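Local coordinates for protein phosphoacetylglucosamine mutase (Aspergillus lentulus, PDB 5O9X) that interconverts N-acetylglucosamine 6-phosphate and N-acetylglucosamine 1-phosphate as a phosphoacetylglucosamine mutase of the alpha-D-phosphohexomutase family, at residues A[18-32]-A[93-105]. The protein carries 1 engineered substitution. Residues are numbered along the deposited sequence; the frame is centred on the assembly and turned at random.
Sequences AKPEGKIFQYGTAGF and EAYATKLANAPLE. With G16 (1,6-di-O-phosphono-alpha-D-glucopyranose), chain B.
Tyr27 lays one ring face on the side chain of Glu93, whose CG sits 3.9 Å from the ring centroid, a CH-pi contact. Gly31 CA covers the opposite face. CG of Tyr27 is anti to the backbone N (chi1 -164°), which turns the ring to the helix. The extended Glu93 side chain crosses the ring at about a right angle. Its carboxylate, tilted 24° from the ring plane, stays beside CD2 and CE2 and makes a salt bridge to Lys364. The NZ of Lys364 also donates a hydrogen bond to Thr29 O.

Thr97 OG1 donates to Glu93 O at 2.9 Å, from above the carbonyl plane. A water accepts from Tyr27 N and donates to Thr97 OG1, so two bonds grip the hydroxyl. Phe32 CZ packs on Ala100 CB at 3.7 Å, and its CE2 on Ala96 CB. Phe25 meets Ala100 O with its ring edge, CD2 at 3.3 Å. At the helix C-terminus, the Lys19 chain bends at chi3 and chi4 and NZ gives Asn101 O a weak hydrogen bond.

The loop before strand 32-35 packs along helix 91-101 in alpha/beta domain I of phosphohexomutases. Nearer the strand, Thr29 OG1 donates to O3P of the bound glucose 1,6-bisphosphate at 2.6 Å, in the active-site cleft.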
ATOM      1  N   ALA A  18     -12.692 -19.007 -20.852  1.00 39.17           N
ATOM      2  CA  ALA A  18     -14.146 -18.935 -20.746  1.00 39.11           C
ATOM      3  C   ALA A  18     -14.443 -17.989 -19.593  1.00 35.22           C
ATOM      4  O   ALA A  18     -13.849 -18.153 -18.517  1.00 34.09           O
ATOM      5  CB  ALA A  18     -14.717 -20.330 -20.468  1.00 35.49           C
ATOM      6  N   LYS A  19     -15.308 -16.989 -19.809  1.00 35.29           N
ATOM      7  CA  LYS A  19     -15.787 -16.137 -18.722  1.00 36.23           C
ATOM      8  C   LYS A  19     -16.642 -16.938 -17.785  1.00 37.14           C
ATOM      9  O   LYS A  19     -17.434 -17.764 -18.250  1.00 41.64           O
ATOM     10  CB  LYS A  19     -16.645 -14.985 -19.214  1.00 37.94           C
ATOM     11  CG  LYS A  19     -15.881 -13.920 -19.931  1.00 38.14           C
ATOM     12  CD  LYS A  19     -16.790 -12.765 -20.238  1.00 36.66           C
ATOM     13  CE  LYS A  19     -16.612 -11.658 -19.234  1.00 36.71           C
ATOM     14  NZ  LYS A  19     -17.931 -11.076 -18.917  1.00 33.64           N
ATOM     15  N   PRO A  20     -16.508 -16.707 -16.460  1.00 34.95           N
ATOM     16  CA  PRO A  20     -17.445 -17.349 -15.534  1.00 37.17           C
ATOM     17  C   PRO A  20     -18.835 -16.744 -15.650  1.00 41.71           C
ATOM     18  O   PRO A  20     -18.984 -15.515 -15.775  1.00 37.36           O
ATOM     19  CB  PRO A  20     -16.840 -17.051 -14.133  1.00 40.44           C
ATOM     20  CG  PRO A  20     -15.920 -15.900 -14.326  1.00 33.80           C
ATOM     21  CD  PRO A  20     -15.449 -15.950 -15.750  1.00 33.57           C
ATOM     22  N   GLU A  21     -19.846 -17.599 -15.607  1.00 44.91           N
ATOM     23  CA  GLU A  21     -21.197 -17.180 -15.962  1.00 45.55           C
ATOM     24  C   GLU A  21     -21.724 -16.237 -14.912  1.00 38.86           C
ATOM     25  O   GLU A  21     -21.634 -16.501 -13.720  1.00 38.41           O
ATOM     26  CB  GLU A  21     -22.144 -18.380 -16.095  1.00 55.57           C
ATOM     27  CG  GLU A  21     -21.714 -19.405 -17.119  1.00 69.92           C
ATOM     28  CD  GLU A  21     -22.833 -19.727 -18.088  1.00 84.36           C
ATOM     29  OE1 GLU A  21     -23.685 -18.833 -18.339  1.00 88.59           O
ATOM     30  OE2 GLU A  21     -22.856 -20.873 -18.596  1.00 81.24           O
ATOM     31  N   GLY A  22     -22.255 -15.123 -15.366  1.00 33.71           N
ATOM     32  CA  GLY A  22     -22.908 -14.243 -14.450  1.00 36.34           C
ATOM     33  C   GLY A  22     -22.035 -13.300 -13.630  1.00 39.23           C
ATOM     34  O   GLY A  22     -22.597 -12.420 -13.027  1.00 43.57           O
ATOM     35  N   LYS A  23     -20.692 -13.459 -13.584  1.00 37.57           N
ATOM     36  CA  LYS A  23     -19.860 -12.523 -12.769  1.00 33.89           C
ATOM     37  C   LYS A  23     -19.664 -11.214 -13.501  1.00 33.63           C
ATOM     38  O   LYS A  23     -19.322 -11.182 -14.708  1.00 31.87           O
ATOM     39  CB  LYS A  23     -18.481 -13.075 -12.389  1.00 40.76           C
ATOM     40  CG  LYS A  23     -18.482 -14.504 -11.868  1.00 53.50           C
ATOM     41  CD  LYS A  23     -19.293 -14.729 -10.593  1.00 56.52           C
ATOM     42  CE  LYS A  23     -18.895 -16.046  -9.951  1.00 59.77           C
ATOM     43  NZ  LYS A  23     -19.522 -16.177  -8.614  1.00 63.93           N
ATOM     44  N   ILE A  24     -19.895 -10.143 -12.763  1.00 31.44           N
ATOM     45  CA  ILE A  24     -19.600  -8.787 -13.210  1.00 33.47           C
ATOM     46  C   ILE A  24     -18.352  -8.378 -12.389  1.00 36.59           C
ATOM     47  O   ILE A  24     -18.333  -8.568 -11.200  1.00 32.94           O
ATOM     48  CB  ILE A  24     -20.796  -7.842 -12.950  1.00 33.23           C
ATOM     49  CG1 ILE A  24     -22.009  -8.192 -13.915  1.00 41.27           C
ATOM     50  CG2 ILE A  24     -20.358  -6.379 -13.047  1.00 35.15           C
ATOM     51  CD1 ILE A  24     -23.385  -7.735 -13.442  1.00 42.28           C
ATOM     52  N   PHE A  25     -17.323  -7.868 -13.056  1.00 32.35           N
ATOM     53  CA  PHE A  25     -16.052  -7.521 -12.422  1.00 30.72           C
ATOM     54  C   PHE A  25     -15.963  -6.020 -12.160  1.00 30.70           C
ATOM     55  O   PHE A  25     -16.506  -5.233 -12.909  1.00 30.84           O
ATOM     56  CB  PHE A  25     -14.887  -7.984 -13.302  1.00 26.12           C
ATOM     57  CG  PHE A  25     -14.960  -9.424 -13.654  1.00 26.93           C
ATOM     58  CD1 PHE A  25     -14.719 -10.410 -12.687  1.00 24.89           C
ATOM     59  CD2 PHE A  25     -15.277  -9.823 -14.975  1.00 27.00           C
ATOM     60  CE1 PHE A  25     -14.775 -11.762 -13.011  1.00 26.89           C
ATOM     61  CE2 PHE A  25     -15.361 -11.191 -15.287  1.00 27.84           C
ATOM     62  CZ  PHE A  25     -15.098 -12.158 -14.315  1.00 26.22           C
ATOM     63  N   GLN A  26     -15.340  -5.634 -11.045  1.00 30.20           N
ATOM     64  CA  GLN A  26     -15.162  -4.228 -10.745  1.00 30.32           C
ATOM     65  C   GLN A  26     -13.702  -4.012 -10.343  1.00 28.24           C
ATOM     66  O   GLN A  26     -13.085  -4.905  -9.747  1.00 23.21           O
ATOM     67  CB  GLN A  26     -16.145  -3.776  -9.653  1.00 40.49           C
ATOM     68  CG  GLN A  26     -16.239  -4.778  -8.506  1.00 52.46           C
ATOM     69  CD  GLN A  26     -17.092  -4.316  -7.308  1.00 67.46           C
ATOM     70  OE1 GLN A  26     -18.337  -4.293  -7.385  1.00 52.49           O
ATOM     71  NE2 GLN A  26     -16.413  -3.975  -6.173  1.00 64.10           N
ATOM     72  N   TYR A  27     -13.164  -2.832 -10.629  1.00 29.35           N
ATOM     73  CA  TYR A  27     -11.750  -2.553 -10.345  1.00 26.67           C
ATOM     74  C   TYR A  27     -11.447  -2.483  -8.804  1.00 25.59           C
ATOM     75  O   TYR A  27     -10.385  -2.913  -8.345  1.00 27.99           O
ATOM     76  CB  TYR A  27     -11.324  -1.280 -11.076  1.00 25.98           C
ATOM     77  CG  TYR A  27      -9.835  -1.102 -11.186  1.00 28.46           C
ATOM     78  CD1 TYR A  27      -9.117  -1.689 -12.260  1.00 28.90           C
ATOM     79  CD2 TYR A  27      -9.133  -0.331 -10.240  1.00 29.50           C
ATOM     80  CE1 TYR A  27      -7.760  -1.503 -12.363  1.00 36.82           C
ATOM     81  CE2 TYR A  27      -7.748  -0.111 -10.363  1.00 32.87           C
ATOM     82  CZ  TYR A  27      -7.074  -0.706 -11.412  1.00 35.18           C
ATOM     83  OH  TYR A  27      -5.702  -0.576 -11.572  1.00 40.97           O
ATOM     84  N   GLY A  28     -12.382  -1.974  -8.020  1.00 24.13           N
ATOM     85  CA  GLY A  28     -12.230  -2.030  -6.542  1.00 22.50           C
ATOM     86  C   GLY A  28     -11.209  -1.000  -6.060  1.00 23.34           C
ATOM     87  O   GLY A  28     -10.816  -0.057  -6.784  1.00 21.77           O
ATOM     88  N   THR A  29     -10.762  -1.189  -4.845  1.00 18.32           N
ATOM     89  CA  THR A  29      -9.882  -0.218  -4.196  1.00 17.70           C
ATOM     90  C   THR A  29      -8.514  -0.189  -4.885  1.00 21.38           C
ATOM     91  O   THR A  29      -7.896   0.910  -5.011  1.00 20.29           O
ATOM     92  CB  THR A  29      -9.729  -0.656  -2.723  1.00 16.63           C
ATOM     93  OG1 THR A  29     -11.020  -0.645  -2.104  1.00 18.25           O
ATOM     94  CG2 THR A  29      -8.856   0.326  -1.925  1.00 17.86           C
ATOM     95  N   ALA A  30      -7.988  -1.386  -5.201  1.00 22.17           N
ATOM     96  CA  ALA A  30      -6.590  -1.539  -5.715  1.00 22.15           C
ATOM     97  C   ALA A  30      -6.452  -2.386  -7.001  1.00 22.50           C
ATOM     98  O   ALA A  30      -5.350  -2.812  -7.317  1.00 27.38           O
ATOM     99  CB  ALA A  30      -5.689  -2.143  -4.609  1.00 23.89           C
ATOM    100  N   GLY A  31      -7.514  -2.667  -7.709  1.00 19.21           N
ATOM    101  CA  GLY A  31      -7.373  -3.484  -8.938  1.00 20.15           C
ATOM    102  C   GLY A  31      -8.235  -4.715  -8.767  1.00 20.54           C
ATOM    103  O   GLY A  31      -8.638  -5.027  -7.627  1.00 23.98           O
ATOM    104  N   PHE A  32      -8.507  -5.440  -9.853  1.00 18.36           N
ATOM    105  CA  PHE A  32      -9.352  -6.600  -9.794  1.00 19.00           C
ATOM    106  C   PHE A  32      -8.763  -7.607  -8.794  1.00 19.46           C
ATOM    107  O   PHE A  32      -7.544  -7.836  -8.796  1.00 18.07           O
ATOM    108  CB  PHE A  32      -9.434  -7.260 -11.167  1.00 20.48           C
ATOM    109  CG  PHE A  32      -9.991  -6.337 -12.241  1.00 22.56           C
ATOM    110  CD1 PHE A  32     -11.359  -6.017 -12.273  1.00 23.25           C
ATOM    111  CD2 PHE A  32      -9.130  -5.779 -13.191  1.00 25.17           C
ATOM    112  CE1 PHE A  32     -11.843  -5.130 -13.240  1.00 24.32           C
ATOM    113  CE2 PHE A  32      -9.619  -4.903 -14.184  1.00 26.89           C
ATOM    114  CZ  PHE A  32     -10.986  -4.604 -14.208  1.00 26.90           C
ATOM    115  N   GLU A  93      -9.430   3.237 -14.922  1.00 28.37           N
ATOM    116  CA  GLU A  93     -10.083   2.080 -14.255  1.00 26.50           C
ATOM    117  C   GLU A  93     -11.383   1.703 -15.003  1.00 30.67           C
ATOM    118  O   GLU A  93     -11.659   0.510 -15.171  1.00 27.97           O
ATOM    119  CB  GLU A  93     -10.360   2.363 -12.774  1.00 29.67           C
ATOM    120  CG  GLU A  93      -9.116   2.848 -12.016  1.00 30.57           C
ATOM    121  CD  GLU A  93      -9.419   3.217 -10.591  1.00 31.78           C
ATOM    122  OE1 GLU A  93     -10.626   3.327 -10.241  1.00 26.14           O
ATOM    123  OE2 GLU A  93      -8.450   3.341  -9.824  1.00 33.19           O
ATOM    124  N   ALA A  94     -12.162   2.710 -15.467  1.00 29.85           N
ATOM    125  CA  ALA A  94     -13.334   2.422 -16.330  1.00 27.73           C
ATOM    126  C   ALA A  94     -13.014   1.662 -17.597  1.00 26.16           C
ATOM    127  O   ALA A  94     -13.799   0.782 -18.008  1.00 27.18           O
ATOM    128  CB  ALA A  94     -14.125   3.694 -16.702  1.00 30.59           C
ATOM    129  N   TYR A  95     -11.931   2.021 -18.267  1.00 23.86           N
ATOM    130  CA  TYR A  95     -11.544   1.269 -19.456  1.00 25.10           C
ATOM    131  C   TYR A  95     -11.210  -0.202 -19.088  1.00 27.29           C
ATOM    132  O   TYR A  95     -11.597  -1.145 -19.803  1.00 26.63           O
ATOM    133  CB  TYR A  95     -10.327   1.882 -20.105  1.00 26.03           C
ATOM    134  CG  TYR A  95     -10.440   3.353 -20.444  1.00 28.17           C
ATOM    135  CD1 TYR A  95     -11.656   3.909 -20.919  1.00 31.54           C
ATOM    136  CD2 TYR A  95      -9.314   4.176 -20.375  1.00 28.00           C
ATOM    137  CE1 TYR A  95     -11.748   5.261 -21.246  1.00 34.26           C
ATOM    138  CE2 TYR A  95      -9.387   5.528 -20.720  1.00 32.10           C
ATOM    139  CZ  TYR A  95     -10.598   6.059 -21.166  1.00 33.88           C
ATOM    140  OH  TYR A  95     -10.659   7.397 -21.463  1.00 34.16           O
ATOM    141  N   ALA A  96     -10.474  -0.386 -17.974  1.00 24.01           N
ATOM    142  CA  ALA A  96     -10.116  -1.773 -17.589  1.00 23.54           C
ATOM    143  C   ALA A  96     -11.371  -2.562 -17.382  1.00 22.91           C
ATOM    144  O   ALA A  96     -11.448  -3.718 -17.766  1.00 23.70           O
ATOM    145  CB  ALA A  96      -9.293  -1.751 -16.327  1.00 24.33           C
ATOM    146  N   THR A  97     -12.348  -1.938 -16.697  1.00 25.25           N
ATOM    147  CA  THR A  97     -13.572  -2.615 -16.302  1.00 28.19           C
ATOM    148  C   THR A  97     -14.424  -2.935 -17.539  1.00 26.76           C
ATOM    149  O   THR A  97     -15.116  -3.964 -17.584  1.00 26.67           O
ATOM    150  CB  THR A  97     -14.339  -1.723 -15.305  1.00 29.98           C
ATOM    151  OG1 THR A  97     -13.508  -1.469 -14.191  1.00 28.52           O
ATOM    152  CG2 THR A  97     -15.661  -2.306 -14.841  1.00 31.53           C
ATOM    153  N   LYS A  98     -14.311  -2.094 -18.581  1.00 27.00           N
ATOM    154  CA  LYS A  98     -15.068  -2.371 -19.815  1.00 26.54           C
ATOM    155  C   LYS A  98     -14.440  -3.591 -20.494  1.00 27.19           C
ATOM    156  O   LYS A  98     -15.147  -4.488 -20.922  1.00 29.36           O
ATOM    157  CB  LYS A  98     -15.015  -1.128 -20.701  1.00 33.37           C
ATOM    158  CG  LYS A  98     -15.770  -1.245 -22.023  1.00 41.87           C
ATOM    159  CD  LYS A  98     -15.239  -0.219 -23.028  1.00 49.32           C
ATOM    160  CE  LYS A  98     -15.774   1.191 -22.780  1.00 56.47           C
ATOM    161  NZ  LYS A  98     -17.035   1.379 -23.546  1.00 51.44           N
ATOM    162  N   LEU A  99     -13.108  -3.647 -20.587  1.00 25.96           N
ATOM    163  CA  LEU A  99     -12.499  -4.808 -21.192  1.00 29.40           C
ATOM    164  C   LEU A  99     -12.796  -6.079 -20.387  1.00 30.20           C
ATOM    165  O   LEU A  99     -13.086  -7.140 -20.964  1.00 27.11           O
ATOM    166  CB  LEU A  99     -10.979  -4.644 -21.385  1.00 28.87           C
ATOM    167  CG  LEU A  99     -10.497  -3.747 -22.509  1.00 30.71           C
ATOM    168  CD1 LEU A  99      -9.048  -3.320 -22.265  1.00 32.77           C
ATOM    169  CD2 LEU A  99     -10.646  -4.488 -23.853  1.00 33.05           C
ATOM    170  N   ALA A 100     -12.762  -5.959 -19.062  1.00 31.50           N
ATOM    171  CA  ALA A 100     -12.952  -7.151 -18.201  1.00 29.43           C
ATOM    172  C   ALA A 100     -14.387  -7.669 -18.256  1.00 32.66           C
ATOM    173  O   ALA A 100     -14.633  -8.861 -18.039  1.00 33.61           O
ATOM    174  CB  ALA A 100     -12.565  -6.833 -16.769  1.00 28.83           C
ATOM    175  N   ASN A 101     -15.347  -6.767 -18.521  1.00 32.38           N
ATOM    176  CA  ASN A 101     -16.755  -7.170 -18.611  1.00 32.63           C
ATOM    177  C   ASN A 101     -17.260  -7.472 -20.051  1.00 37.02           C
ATOM    178  O   ASN A 101     -18.392  -7.938 -20.226  1.00 34.47           O
ATOM    179  CB  ASN A 101     -17.659  -6.187 -17.859  1.00 31.24           C
ATOM    180  CG  ASN A 101     -17.414  -6.241 -16.352  1.00 34.09           C
ATOM    181  OD1 ASN A 101     -16.952  -5.270 -15.753  1.00 40.80           O
ATOM    182  ND2 ASN A 101     -17.664  -7.389 -15.748  1.00 26.90           N
ATOM    183  N   ALA A 102     -16.417  -7.230 -21.053  1.00 38.55           N
ATOM    184  CA  ALA A 102     -16.754  -7.553 -22.450  1.00 35.93           C
ATOM    185  C   ALA A 102     -16.950  -9.055 -22.623  1.00 38.61           C
ATOM    186  O   ALA A 102     -16.091  -9.849 -22.139  1.00 35.69           O
ATOM    187  CB  ALA A 102     -15.643  -7.110 -23.367  1.00 35.50           C
ATOM    188  N   PRO A 103     -18.046  -9.463 -23.343  1.00 39.15           N
ATOM    189  CA  PRO A 103     -18.078 -10.846 -23.802  1.00 35.64           C
ATOM    190  C   PRO A 103     -16.790 -11.116 -24.551  1.00 36.97           C
ATOM    191  O   PRO A 103     -16.251 -10.231 -25.232  1.00 34.42           O
ATOM    192  CB  PRO A 103     -19.290 -10.908 -24.735  1.00 41.85           C
ATOM    193  CG  PRO A 103     -20.113  -9.710 -24.399  1.00 43.40           C
ATOM    194  CD  PRO A 103     -19.148  -8.660 -23.915  1.00 41.48           C
ATOM    195  N   LEU A 104     -16.267 -12.323 -24.368  1.00 35.39           N
ATOM    196  CA  LEU A 104     -14.999 -12.704 -24.944  1.00 38.78           C
ATOM    197  C   LEU A 104     -14.996 -12.602 -26.460  1.00 41.02           C
ATOM    198  O   LEU A 104     -14.003 -12.174 -27.077  1.00 41.14           O
ATOM    199  CB  LEU A 104     -14.693 -14.152 -24.464  1.00 39.03           C
ATOM    200  CG  LEU A 104     -13.346 -14.537 -23.915  1.00 39.64           C
ATOM    201  CD1 LEU A 104     -12.803 -13.411 -23.060  1.00 38.12           C
ATOM    202  CD2 LEU A 104     -13.469 -15.821 -23.117  1.00 34.00           C
ATOM    203  N   GLU A 105     -16.118 -13.007 -27.055  1.00 40.96           N
ATOM    204  CA  GLU A 105     -16.368 -12.941 -28.506  1.00 48.38           C
ATOM    205  C   GLU A 105     -16.112 -11.520 -29.036  1.00 48.31           C
ATOM    206  O   GLU A 105     -15.672 -11.363 -30.174  1.00 47.80           O
ATOM    207  CB  GLU A 105     -17.836 -13.318 -28.815  1.00 47.84           C
ATOM    208  CG  GLU A 105     -18.247 -14.717 -28.372  1.00 57.38           C
ATOM    209  CD  GLU A 105     -18.207 -14.951 -26.837  1.00 67.04           C
ATOM    210  OE1 GLU A 105     -18.663 -14.078 -26.037  1.00 50.89           O
ATOM    211  OE2 GLU A 105     -17.692 -16.034 -26.439  1.00 63.67           O
TER
HETATM  212  C1  G16 B 601      -5.608  -2.442  -0.468  1.00 19.76           C
HETATM  213  C2  G16 B 601      -5.341  -0.968  -0.757  1.00 27.33           C
HETATM  214  C3  G16 B 601      -5.353  -0.151   0.575  1.00 24.16           C
HETATM  215  C4  G16 B 601      -6.625  -0.310   1.389  1.00 22.73           C
HETATM  216  C5  G16 B 601      -6.831  -1.796   1.650  1.00 22.52           C
HETATM  217  C6  G16 B 601      -8.192  -2.160   2.195  1.00 20.51           C
HETATM  218  O1  G16 B 601      -4.551  -2.952   0.351  1.00 20.16           O
HETATM  219  O2  G16 B 601      -4.106  -0.726  -1.498  1.00 31.53           O
HETATM  220  O3  G16 B 601      -5.057   1.148   0.247  1.00 27.54           O
HETATM  221  O4  G16 B 601      -6.609   0.364   2.723  1.00 22.37           O
HETATM  222  O5  G16 B 601      -6.855  -2.556   0.418  1.00 20.78           O
HETATM  223  O6  G16 B 601      -9.203  -1.709   1.185  1.00 16.99           O
HETATM  224  P   G16 B 601     -10.766  -2.062   1.442  1.00 16.36           P
HETATM  225  O1P G16 B 601     -11.147  -1.608   2.870  1.00 15.51           O
HETATM  226  O2P G16 B 601     -10.922  -3.600   1.358  1.00 16.18           O
HETATM  227  O3P G16 B 601     -11.593  -1.434   0.300  1.00 18.19           O
HETATM  228  P'  G16 B 601      -3.589  -4.196  -0.110  1.00 18.22           P
HETATM  229  O1X G16 B 601      -3.373  -4.083  -1.644  1.00 17.73           O
HETATM  230  O2X G16 B 601      -4.404  -5.509   0.122  1.00 17.83           O
HETATM  231  O3X G16 B 601      -2.403  -4.226   0.791  1.00 18.11           O
HETATM  232  O   HOH W   1     -14.993  -0.956 -11.635  1.00 33.46           O